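Local coordinates for protein beta-mannosidase (Trichoderma harzianum, PDB 4CVU) that probably hydrolyses terminal, non-reducing beta-D-mannose residues from beta-mannosides, as a fungal beta-mannosidase of glycoside hydrolase family 2, at residues Ser759-Glu763 with Lys831-Ala835. Sequence-based numbering, arbitrary orientation.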
ATOM      1  N   SER A 759      22.043 -29.371 -29.896  1.00 44.87           N
ATOM      2  CA  SER A 759      23.228 -28.514 -29.700  1.00 43.75           C
ATOM      3  C   SER A 759      23.183 -27.332 -30.639  1.00 41.81           C
ATOM      4  O   SER A 759      22.872 -27.515 -31.806  1.00 42.67           O
ATOM      5  CB  SER A 759      24.519 -29.316 -29.964  1.00 45.02           C
ATOM      6  OG  SER A 759      25.638 -28.466 -30.049  1.00 45.21           O
ATOM      7  N   ASP A 760      23.507 -26.130 -30.155  1.00 40.27           N
ATOM      8  CA  ASP A 760      23.576 -24.977 -31.054  1.00 41.06           C
ATOM      9  C   ASP A 760      24.999 -24.595 -31.519  1.00 42.44           C
ATOM     10  O   ASP A 760      25.203 -23.545 -32.158  1.00 40.58           O
ATOM     11  CB  ASP A 760      22.856 -23.773 -30.451  1.00 40.99           C
ATOM     12  CG  ASP A 760      23.612 -23.132 -29.305  1.00 42.33           C
ATOM     13  OD1 ASP A 760      24.703 -23.634 -28.888  1.00 43.02           O
ATOM     14  OD2 ASP A 760      23.085 -22.114 -28.814  1.00 40.90           O
ATOM     15  N   LEU A 761      25.965 -25.431 -31.165  1.00 42.76           N
ATOM     16  CA  LEU A 761      27.359 -25.180 -31.504  1.00 46.61           C
ATOM     17  C   LEU A 761      27.567 -25.348 -33.007  1.00 45.27           C
ATOM     18  O   LEU A 761      26.776 -26.025 -33.685  1.00 45.68           O
ATOM     19  CB  LEU A 761      28.275 -26.122 -30.725  1.00 46.21           C
ATOM     20  CG  LEU A 761      28.208 -26.001 -29.205  1.00 47.56           C
ATOM     21  CD1 LEU A 761      28.929 -27.185 -28.568  1.00 48.48           C
ATOM     22  CD2 LEU A 761      28.771 -24.680 -28.698  1.00 48.83           C
ATOM     23  N   TRP A 762      28.623 -24.725 -33.520  1.00 48.22           N
ATOM     24  CA  TRP A 762      28.890 -24.722 -34.975  1.00 50.57           C
ATOM     25  C   TRP A 762      29.830 -25.857 -35.419  1.00 53.06           C
ATOM     26  O   TRP A 762      30.387 -25.819 -36.505  1.00 53.45           O
ATOM     27  CB  TRP A 762      29.440 -23.364 -35.443  1.00 49.75           C
ATOM     28  CG  TRP A 762      28.532 -22.155 -35.145  1.00 48.77           C
ATOM     29  CD1 TRP A 762      27.251 -22.178 -34.634  1.00 46.51           C
ATOM     30  CD2 TRP A 762      28.839 -20.783 -35.382  1.00 48.11           C
ATOM     31  NE1 TRP A 762      26.772 -20.914 -34.533  1.00 45.64           N
ATOM     32  CE2 TRP A 762      27.729 -20.031 -34.961  1.00 47.58           C
ATOM     33  CE3 TRP A 762      29.961 -20.106 -35.890  1.00 49.58           C
ATOM     34  CZ2 TRP A 762      27.704 -18.627 -35.033  1.00 46.15           C
ATOM     35  CZ3 TRP A 762      29.934 -18.724 -35.959  1.00 49.36           C
ATOM     36  CH2 TRP A 762      28.814 -17.999 -35.535  1.00 48.51           C
ATOM     37  N   GLU A 763      29.987 -26.851 -34.571  1.00 54.08           N
ATOM     38  CA  GLU A 763      30.770 -28.054 -34.876  1.00 59.43           C
ATOM     39  C   GLU A 763      30.136 -29.241 -34.131  1.00 57.96           C
ATOM     40  O   GLU A 763      29.487 -29.046 -33.100  1.00 54.64           O
ATOM     41  CB  GLU A 763      32.218 -27.881 -34.430  1.00 61.51           C
ATOM     42  CG  GLU A 763      32.380 -27.788 -32.920  1.00 64.05           C
ATOM     43  CD  GLU A 763      33.751 -27.319 -32.485  1.00 72.83           C
ATOM     44  OE1 GLU A 763      34.376 -26.492 -33.199  1.00 79.22           O
ATOM     45  OE2 GLU A 763      34.198 -27.774 -31.407  1.00 75.63           O
ATOM     46  N   LYS A 831      33.789 -26.698 -28.375  1.00 59.12           N
ATOM     47  CA  LYS A 831      34.276 -25.337 -28.455  1.00 60.62           C
ATOM     48  C   LYS A 831      33.130 -24.439 -28.860  1.00 57.29           C
ATOM     49  O   LYS A 831      32.325 -24.817 -29.696  1.00 55.68           O
ATOM     50  CB  LYS A 831      35.365 -25.217 -29.524  1.00 63.68           C
ATOM     51  CG  LYS A 831      36.613 -26.059 -29.294  1.00 70.29           C
ATOM     52  CD  LYS A 831      37.673 -25.736 -30.353  1.00 74.49           C
ATOM     53  CE  LYS A 831      38.781 -26.784 -30.420  1.00 80.10           C
ATOM     54  NZ  LYS A 831      39.991 -26.404 -29.625  1.00 82.06           N
ATOM     55  N   LEU A 832      33.078 -23.254 -28.268  1.00 56.83           N
ATOM     56  CA  LEU A 832      32.186 -22.190 -28.735  1.00 57.21           C
ATOM     57  C   LEU A 832      32.730 -21.651 -30.047  1.00 57.58           C
ATOM     58  O   LEU A 832      33.920 -21.733 -30.278  1.00 53.64           O
ATOM     59  CB  LEU A 832      32.104 -21.043 -27.720  1.00 56.73           C
ATOM     60  CG  LEU A 832      31.458 -21.373 -26.376  1.00 57.74           C
ATOM     61  CD1 LEU A 832      31.412 -20.120 -25.522  1.00 57.83           C
ATOM     62  CD2 LEU A 832      30.064 -21.988 -26.539  1.00 55.57           C
ATOM     63  N   PRO A 833      31.858 -21.066 -30.891  1.00 56.28           N
ATOM     64  CA  PRO A 833      32.351 -20.454 -32.129  1.00 55.60           C
ATOM     65  C   PRO A 833      33.467 -19.457 -31.898  1.00 56.71           C
ATOM     66  O   PRO A 833      33.410 -18.682 -30.945  1.00 53.84           O
ATOM     67  CB  PRO A 833      31.113 -19.741 -32.693  1.00 55.04           C
ATOM     68  CG  PRO A 833      29.956 -20.475 -32.117  1.00 53.26           C
ATOM     69  CD  PRO A 833      30.405 -20.893 -30.740  1.00 53.72           C
ATOM     70  N   ASN A 834      34.491 -19.514 -32.762  1.00 59.95           N
ATOM     71  CA  ASN A 834      35.600 -18.540 -32.768  1.00 61.74           C
ATOM     72  C   ASN A 834      36.394 -18.464 -31.468  1.00 63.89           C
ATOM     73  O   ASN A 834      36.996 -17.438 -31.158  1.00 64.54           O
ATOM     74  CB  ASN A 834      35.099 -17.148 -33.183  1.00 61.00           C
ATOM     75  CG  ASN A 834      34.419 -17.163 -34.546  1.00 60.84           C
ATOM     76  OD1 ASN A 834      35.075 -17.293 -35.565  1.00 62.55           O
ATOM     77  ND2 ASN A 834      33.096 -17.038 -34.565  1.00 59.45           N
ATOM     78  N   ALA A 835      36.401 -19.564 -30.721  1.00 66.04           N
ATOM     79  CA  ALA A 835      37.157 -19.649 -29.486  1.00 70.13           C
ATOM     80  C   ALA A 835      38.632 -19.587 -29.836  1.00 74.66           C
ATOM     81  O   ALA A 835      39.077 -20.252 -30.773  1.00 73.60           O
ATOM     82  CB  ALA A 835      36.846 -20.945 -28.768  1.00 69.45           C
TER
HETATM   83  O   HOH W   1      30.857 -23.697 -32.084  1.00 45.92           O
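With CG of W762 set anti to its carbonyl carbon (chi1 -58°), the indole reaches P833, whose CB and CG lie over one ring face. That this is a CH-pi contact follows from two measures: P833 CG stands 3.6 Å from the centroid of the five-membered ring of W762 and only 17° off the ring normal. P833 CB extends the overlap onto the six-membered ring, 3.4 Å from W762 CE3. The N834 amide approaches the indole obliquely, its plane nearly perpendicular to the ring; its ND2 donates to the backbone O of M318 while also lying against W762 CZ3.

E763 starts differently, CG lodged between backbone N and carbonyl carbon, and the extended chain beyond carries the carboxylate to the backbone of K831. There K831 N reaches E763 OE2 at 3.2 Å, but the angle of 134° at the hydrogen makes the bond weak. No salt bridge joins this pair, since K831 NZ stays 6.2 Å from E763 OE2 and bonds to S838 O. A water supplies a second polar link, accepting from W762 N at 2.8 Å and donating to K831 O at 3.0 Å. Between the leucines, L761 CD2 meets L832 CD2 at 3.7 Å.

P833 and N834 are the central residues of a type II beta turn from L832 to A835, which presents the proline ring to the indole. Within the Ig/CBM-like domain, 759-763 begins with the last residue of strand 752-759 and continues into the loop before strand 765-774, while 831-835 follows strand 821-830. Both leucines also pack on F843 of strand 841-849; W762 stacks with H380 and touches F382, and D760 forms a salt bridge with K385, tying the 759-763 loop to strand 380-389 of the mixed sheet.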